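PDB 6A3F: putative dehydrogenase from Pseudarthrobacter phenanthrenivorans, which catalyses the NAD(+)-dependent oxidation of levoglucosan to 3-dehydrolevoglucosan as a homotetrameric member of the Gfo/Idh/MocA family. Local coordinates for residues F380-A392 and A398-S409. Sequence-based numbering, arbitrary orientation.
Sequences FADGYQVALIDDA and AKESWVDVPQIS
Q385 reads the backbone of the C-terminal tail with both ends of its amide, showing how one primary amide can grip a main chain as donor and acceptor at once. Its NE2 donates to P406 O at 2.9 Å, almost straight at 173° and in the plane of the Q385 amide, while its OE1 accepts I408 N at 3.0 Å, again in the carbonyl plane. With CG anti to the backbone N (chi1 -176°) and the chain bent at chi2 (63°), the amide leaves the helix flank and reaches the tail; the two bonds together fix its flip, and a water adds a third bond, donating to OE1. After helix 380-399, E400 is the first residue to leave helical geometry, with positive phi, and the chain then returns antiparallel to the helix. On this way back V403 and V405 pair with strand 225-233, so strand 403-404 is the outermost strand, within this chain, of the large mixed sheet of the C-terminal substrate-binding domain, with helix 380-399 packed beside it. The A392 methyl meets one branch of each valine, V403 CG1 at 3.8 Å and V405 CG2 at 4.0 Å. The other branch of V405, CG1, meets I389 CG1 at 3.6 Å and also lies against the Q385 amide nitrogen. Farther along, I408 CD1 sits against the helix surface, with Y384 CD2 at 3.3 Å, a tight, oblique approach to the ring, and L388 CD1 beside it, itself over one ring face, offset toward the rim.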
ATOM      1  N   PHE B 380      36.751  -3.631   4.732  1.00 26.64           N
ATOM      2  CA  PHE B 380      37.124  -4.997   4.412  1.00 25.93           C
ATOM      3  C   PHE B 380      36.955  -5.928   5.626  1.00 23.33           C
ATOM      4  O   PHE B 380      36.741  -7.114   5.413  1.00 26.03           O
ATOM      5  CB  PHE B 380      38.567  -5.074   3.894  1.00 25.37           C
ATOM      6  CG  PHE B 380      38.781  -4.706   2.443  1.00 26.35           C
ATOM      7  CD1 PHE B 380      37.868  -3.909   1.753  1.00 24.31           C
ATOM      8  CD2 PHE B 380      39.970  -5.052   1.809  1.00 28.76           C
ATOM      9  CE1 PHE B 380      38.112  -3.510   0.461  1.00 26.30           C
ATOM     10  CE2 PHE B 380      40.220  -4.651   0.509  1.00 28.73           C
ATOM     11  CZ  PHE B 380      39.285  -3.890  -0.166  1.00 28.54           C
ATOM     12  N   ALA B 381      37.018  -5.425   6.861  1.00 25.38           N
ATOM     13  CA  ALA B 381      36.688  -6.236   8.023  1.00 25.31           C
ATOM     14  C   ALA B 381      35.253  -6.742   7.896  1.00 25.69           C
ATOM     15  O   ALA B 381      34.995  -7.901   8.117  1.00 24.84           O
ATOM     16  CB  ALA B 381      36.852  -5.473   9.313  1.00 25.84           C
ATOM     17  N   ASP B 382      34.333  -5.810   7.562  1.00 26.67           N
ATOM     18  CA  ASP B 382      32.911  -6.151   7.392  1.00 24.91           C
ATOM     19  C   ASP B 382      32.736  -7.111   6.204  1.00 22.72           C
ATOM     20  O   ASP B 382      31.910  -8.041   6.264  1.00 23.24           O
ATOM     21  CB  ASP B 382      32.086  -4.859   7.234  1.00 25.53           C
ATOM     22  CG  ASP B 382      32.200  -3.939   8.446  1.00 25.28           C
ATOM     23  OD1 ASP B 382      31.493  -4.186   9.480  1.00 29.22           O
ATOM     24  OD2 ASP B 382      33.042  -2.985   8.391  1.00 25.95           O
ATOM     25  N   GLY B 383      33.473  -6.853   5.114  1.00 22.85           N
ATOM     26  CA  GLY B 383      33.407  -7.687   3.920  1.00 23.34           C
ATOM     27  C   GLY B 383      33.831  -9.112   4.208  1.00 24.63           C
ATOM     28  O   GLY B 383      33.197 -10.074   3.802  1.00 25.79           O
ATOM     29  N   TYR B 384      34.882  -9.229   4.986  1.00 23.41           N
ATOM     30  CA  TYR B 384      35.389 -10.521   5.370  1.00 24.36           C
ATOM     31  C   TYR B 384      34.443 -11.237   6.354  1.00 23.73           C
ATOM     32  O   TYR B 384      34.214 -12.428   6.167  1.00 23.06           O
ATOM     33  CB  TYR B 384      36.810 -10.338   5.915  1.00 25.29           C
ATOM     34  CG  TYR B 384      37.449 -11.588   6.470  1.00 27.17           C
ATOM     35  CD1 TYR B 384      37.259 -12.824   5.872  1.00 25.31           C
ATOM     36  CD2 TYR B 384      38.282 -11.523   7.583  1.00 29.94           C
ATOM     37  CE1 TYR B 384      37.843 -13.978   6.386  1.00 28.87           C
ATOM     38  CE2 TYR B 384      38.845 -12.672   8.128  1.00 31.05           C
ATOM     39  CZ  TYR B 384      38.654 -13.895   7.505  1.00 33.42           C
ATOM     40  OH  TYR B 384      39.232 -15.010   8.043  1.00 33.95           O
ATOM     41  N   GLN B 385      33.846 -10.520   7.333  1.00 22.31           N
ATOM     42  CA  GLN B 385      32.887 -11.115   8.248  1.00 23.72           C
ATOM     43  C   GLN B 385      31.683 -11.659   7.465  1.00 22.22           C
ATOM     44  O   GLN B 385      31.151 -12.723   7.784  1.00 23.51           O
ATOM     45  CB  GLN B 385      32.426 -10.110   9.311  1.00 24.88           C
ATOM     46  CG  GLN B 385      31.491 -10.739  10.346  1.00 24.80           C
ATOM     47  CD  GLN B 385      32.163 -11.831  11.151  1.00 26.00           C
ATOM     48  OE1 GLN B 385      32.946 -11.547  12.058  1.00 29.48           O
ATOM     49  NE2 GLN B 385      31.875 -13.081  10.831  1.00 26.97           N
ATOM     50  N   VAL B 386      31.232 -10.937   6.442  1.00 23.47           N
ATOM     51  CA  VAL B 386      30.151 -11.440   5.622  1.00 24.15           C
ATOM     52  C   VAL B 386      30.611 -12.703   4.878  1.00 23.23           C
ATOM     53  O   VAL B 386      29.850 -13.693   4.785  1.00 23.06           O
ATOM     54  CB  VAL B 386      29.632 -10.344   4.665  1.00 25.13           C
ATOM     55  CG1 VAL B 386      28.671 -10.901   3.622  1.00 24.99           C
ATOM     56  CG2 VAL B 386      28.982  -9.224   5.469  1.00 24.57           C
ATOM     57  N   ALA B 387      31.817 -12.682   4.323  1.00 24.78           N
ATOM     58  CA  ALA B 387      32.321 -13.905   3.629  1.00 26.80           C
ATOM     59  C   ALA B 387      32.343 -15.113   4.578  1.00 23.85           C
ATOM     60  O   ALA B 387      32.051 -16.262   4.126  1.00 27.25           O
ATOM     61  CB  ALA B 387      33.686 -13.634   3.030  1.00 26.77           C
ATOM     62  N   LEU B 388      32.660 -14.875   5.858  1.00 25.07           N
ATOM     63  CA  LEU B 388      32.704 -15.941   6.892  1.00 26.09           C
ATOM     64  C   LEU B 388      31.282 -16.417   7.160  1.00 27.49           C
ATOM     65  O   LEU B 388      31.047 -17.617   7.307  1.00 22.29           O
ATOM     66  CB  LEU B 388      33.355 -15.460   8.193  1.00 27.98           C
ATOM     67  CG  LEU B 388      34.872 -15.236   8.160  1.00 28.28           C
ATOM     68  CD1 LEU B 388      35.352 -14.621   9.457  1.00 27.78           C
ATOM     69  CD2 LEU B 388      35.622 -16.542   7.881  1.00 29.94           C
ATOM     70  N   ILE B 389      30.314 -15.482   7.117  1.00 24.53           N
ATOM     71  CA  ILE B 389      28.922 -15.878   7.299  1.00 24.69           C
ATOM     72  C   ILE B 389      28.482 -16.720   6.116  1.00 22.95           C
ATOM     73  O   ILE B 389      27.847 -17.734   6.318  1.00 26.09           O
ATOM     74  CB  ILE B 389      28.008 -14.656   7.466  1.00 24.31           C
ATOM     75  CG1 ILE B 389      28.215 -14.000   8.832  1.00 24.04           C
ATOM     76  CG2 ILE B 389      26.577 -15.067   7.233  1.00 24.17           C
ATOM     77  CD1 ILE B 389      27.780 -12.543   8.865  1.00 26.66           C
ATOM     78  N   ASP B 390      28.847 -16.291   4.906  1.00 23.48           N
ATOM     79  CA  ASP B 390      28.514 -17.055   3.690  1.00 25.39           C
ATOM     80  C   ASP B 390      29.089 -18.468   3.748  1.00 24.75           C
ATOM     81  O   ASP B 390      28.419 -19.445   3.399  1.00 25.26           O
ATOM     82  CB  ASP B 390      29.049 -16.366   2.448  1.00 23.62           C
ATOM     83  CG  ASP B 390      28.210 -15.165   1.999  1.00 29.00           C
ATOM     84  OD1 ASP B 390      27.323 -14.744   2.772  1.00 28.76           O
ATOM     85  OD2 ASP B 390      28.462 -14.676   0.839  1.00 28.56           O
ATOM     86  N   ASP B 391      30.353 -18.578   4.144  1.00 25.35           N
ATOM     87  CA  ASP B 391      30.965 -19.940   4.214  1.00 27.44           C
ATOM     88  C   ASP B 391      30.216 -20.835   5.209  1.00 27.27           C
ATOM     89  O   ASP B 391      30.025 -22.023   4.938  1.00 28.54           O
ATOM     90  CB  ASP B 391      32.427 -19.847   4.615  1.00 27.56           C
ATOM     91  CG  ASP B 391      33.312 -19.407   3.453  1.00 32.40           C
ATOM     92  OD1 ASP B 391      32.857 -19.403   2.291  1.00 39.16           O
ATOM     93  OD2 ASP B 391      34.456 -19.119   3.734  1.00 37.91           O
ATOM     94  N   ALA B 392      29.762 -20.257   6.317  1.00 23.82           N
ATOM     95  CA  ALA B 392      29.005 -20.976   7.325  1.00 25.20           C
ATOM     96  C   ALA B 392      27.642 -21.412   6.787  1.00 24.50           C
ATOM     97  O   ALA B 392      27.171 -22.507   7.070  1.00 25.09           O
ATOM     98  CB  ALA B 392      28.884 -20.162   8.585  1.00 28.05           C
ATOM     99  N   ALA B 398      25.026 -27.906   3.562  1.00 28.44           N
ATOM    100  CA  ALA B 398      25.567 -29.218   3.139  1.00 31.63           C
ATOM    101  C   ALA B 398      25.376 -30.251   4.254  1.00 29.66           C
ATOM    102  O   ALA B 398      25.014 -31.384   3.961  1.00 31.22           O
ATOM    103  CB  ALA B 398      27.024 -29.085   2.789  1.00 29.04           C
ATOM    104  N   LYS B 399      25.659 -29.857   5.486  1.00 31.71           N
ATOM    105  CA  LYS B 399      25.611 -30.774   6.643  1.00 34.71           C
ATOM    106  C   LYS B 399      24.234 -30.831   7.277  1.00 34.26           C
ATOM    107  O   LYS B 399      24.067 -31.610   8.170  1.00 29.98           O
ATOM    108  CB  LYS B 399      26.603 -30.343   7.710  1.00 35.68           C
ATOM    109  CG  LYS B 399      28.016 -30.634   7.272  1.00 41.34           C
ATOM    110  CD  LYS B 399      29.030 -30.144   8.222  1.00 50.93           C
ATOM    111  CE  LYS B 399      30.415 -30.473   7.713  1.00 54.30           C
ATOM    112  NZ  LYS B 399      31.431 -29.869   8.594  1.00 59.72           N
ATOM    113  N   GLU B 400      23.309 -29.986   6.824  1.00 28.96           N
ATOM    114  CA  GLU B 400      21.982 -29.866   7.368  1.00 30.05           C
ATOM    115  C   GLU B 400      22.045 -29.655   8.872  1.00 27.96           C
ATOM    116  O   GLU B 400      21.268 -30.229   9.622  1.00 33.11           O
ATOM    117  CB  GLU B 400      21.144 -31.066   6.961  1.00 31.98           C
ATOM    118  CG  GLU B 400      21.071 -31.202   5.460  1.00 34.82           C
ATOM    119  CD  GLU B 400      20.155 -32.313   4.980  1.00 42.53           C
ATOM    120  OE1 GLU B 400      19.505 -32.942   5.820  1.00 45.83           O
ATOM    121  OE2 GLU B 400      20.083 -32.529   3.759  1.00 48.36           O
ATOM    122  N   SER B 401      22.871 -28.737   9.326  1.00 27.90           N
ATOM    123  CA  SER B 401      23.004 -28.585  10.751  1.00 31.82           C
ATOM    124  C   SER B 401      23.387 -27.142  11.071  1.00 30.44           C
ATOM    125  O   SER B 401      23.888 -26.437  10.169  1.00 30.37           O
ATOM    126  CB  SER B 401      24.035 -29.596  11.280  1.00 36.41           C
ATOM    127  OG  SER B 401      25.322 -29.226  10.830  1.00 43.01           O
ATOM    128  N   TRP B 402      23.194 -26.708  12.333  1.00 27.15           N
ATOM    129  CA  TRP B 402      23.692 -25.394  12.759  1.00 28.10           C
ATOM    130  C   TRP B 402      25.209 -25.303  12.592  1.00 32.01           C
ATOM    131  O   TRP B 402      25.915 -26.257  12.891  1.00 29.85           O
ATOM    132  CB  TRP B 402      23.296 -25.074  14.208  1.00 29.15           C
ATOM    133  CG  TRP B 402      21.846 -24.729  14.361  1.00 30.36           C
ATOM    134  CD1 TRP B 402      20.801 -25.580  14.593  1.00 30.69           C
ATOM    135  CD2 TRP B 402      21.269 -23.419  14.198  1.00 29.44           C
ATOM    136  NE1 TRP B 402      19.621 -24.882  14.605  1.00 29.55           N
ATOM    137  CE2 TRP B 402      19.879 -23.560  14.392  1.00 29.24           C
ATOM    138  CE3 TRP B 402      21.798 -22.149  13.936  1.00 28.02           C
ATOM    139  CZ2 TRP B 402      19.010 -22.475  14.303  1.00 30.34           C
ATOM    140  CZ3 TRP B 402      20.944 -21.072  13.888  1.00 28.66           C
ATOM    141  CH2 TRP B 402      19.573 -21.243  14.062  1.00 27.74           C
ATOM    142  N   VAL B 403      25.696 -24.139  12.187  1.00 28.13           N
ATOM    143  CA  VAL B 403      27.125 -23.876  12.126  1.00 26.78           C
ATOM    144  C   VAL B 403      27.403 -22.541  12.787  1.00 28.72           C
ATOM    145  O   VAL B 403      26.736 -21.529  12.528  1.00 26.65           O
ATOM    146  CB  VAL B 403      27.641 -23.885  10.686  1.00 24.79           C
ATOM    147  CG1 VAL B 403      29.101 -23.435  10.572  1.00 26.27           C
ATOM    148  CG2 VAL B 403      27.386 -25.223  10.034  1.00 26.77           C
ATOM    149  N   ASP B 404      28.424 -22.550  13.631  1.00 28.50           N
ATOM    150  CA  ASP B 404      28.889 -21.331  14.232  1.00 29.32           C
ATOM    151  C   ASP B 404      29.657 -20.435  13.283  1.00 29.97           C
ATOM    152  O   ASP B 404      30.367 -20.881  12.377  1.00 26.30           O
ATOM    153  CB  ASP B 404      29.769 -21.623  15.455  1.00 32.28           C
ATOM    154  CG  ASP B 404      29.007 -22.257  16.626  1.00 31.85           C
ATOM    155  OD1 ASP B 404      27.753 -22.194  16.813  1.00 35.50           O
ATOM    156  OD2 ASP B 404      29.745 -22.776  17.479  1.00 37.67           O
ATOM    157  N   VAL B 405      29.490 -19.135  13.462  1.00 27.46           N
ATOM    158  CA  VAL B 405      30.168 -18.173  12.612  1.00 27.79           C
ATOM    159  C   VAL B 405      31.314 -17.574  13.418  1.00 28.44           C
ATOM    160  O   VAL B 405      31.071 -16.898  14.388  1.00 36.19           O
ATOM    161  CB  VAL B 405      29.241 -17.053  12.092  1.00 28.02           C
ATOM    162  CG1 VAL B 405      29.992 -16.185  11.095  1.00 27.33           C
ATOM    163  CG2 VAL B 405      27.958 -17.583  11.464  1.00 28.65           C
ATOM    164  N   PRO B 406      32.558 -17.790  12.994  1.00 32.33           N
ATOM    165  CA  PRO B 406      33.691 -17.129  13.612  1.00 34.98           C
ATOM    166  C   PRO B 406      33.542 -15.614  13.502  1.00 37.78           C
ATOM    167  O   PRO B 406      33.051 -15.164  12.465  1.00 35.87           O
ATOM    168  CB  PRO B 406      34.920 -17.539  12.790  1.00 36.52           C
ATOM    169  CG  PRO B 406      34.447 -18.600  11.839  1.00 35.33           C
ATOM    170  CD  PRO B 406      32.945 -18.458  11.755  1.00 33.85           C
ATOM    171  N   GLN B 407      34.005 -14.884  14.524  1.00 43.17           N
ATOM    172  CA  GLN B 407      33.728 -13.483  14.688  1.00 47.53           C
ATOM    173  C   GLN B 407      35.030 -12.688  14.796  1.00 50.54           C
ATOM    174  O   GLN B 407      35.728 -12.821  15.770  1.00 50.07           O
ATOM    175  CB  GLN B 407      32.877 -13.229  15.940  1.00 54.02           C
ATOM    176  CG  GLN B 407      32.157 -11.880  15.876  1.00 55.15           C
ATOM    177  CD  GLN B 407      31.605 -11.389  17.194  1.00 55.59           C
ATOM    178  OE1 GLN B 407      30.641 -11.933  17.742  1.00 45.09           O
ATOM    179  NE2 GLN B 407      32.186 -10.311  17.697  1.00 47.35           N
ATOM    180  N   ILE B 408      35.278 -11.784  13.856  1.00 46.86           N
ATOM    181  CA  ILE B 408      36.583 -11.116  13.722  1.00 51.63           C
ATOM    182  C   ILE B 408      36.811 -10.073  14.830  1.00 59.83           C
ATOM    183  O   ILE B 408      37.926 -10.009  15.374  1.00 65.83           O
ATOM    184  CB  ILE B 408      36.685 -10.463  12.333  1.00 44.82           C
ATOM    185  CG1 ILE B 408      36.579 -11.526  11.243  1.00 45.59           C
ATOM    186  CG2 ILE B 408      37.942  -9.617  12.194  1.00 47.53           C
ATOM    187  CD1 ILE B 408      36.059 -10.986   9.949  1.00 42.17           C
ATOM    188  N   SER B 409      35.792  -9.255  15.136  1.00 62.71           N
ATOM    189  CA  SER B 409      35.985  -7.911  15.744  1.00 70.42           C
ATOM    190  C   SER B 409      36.590  -8.010  17.152  1.00 76.85           C
ATOM    191  O   SER B 409      35.944  -8.476  18.085  1.00 78.59           O
ATOM    192  CB  SER B 409      34.692  -7.137  15.761  1.00 69.01           C
ATOM    193  OG  SER B 409      33.666  -7.888  16.395  1.00 71.23           O
TER
HETATM  194  O   HOH W   1      33.162  -8.871  13.167  1.00 34.77           O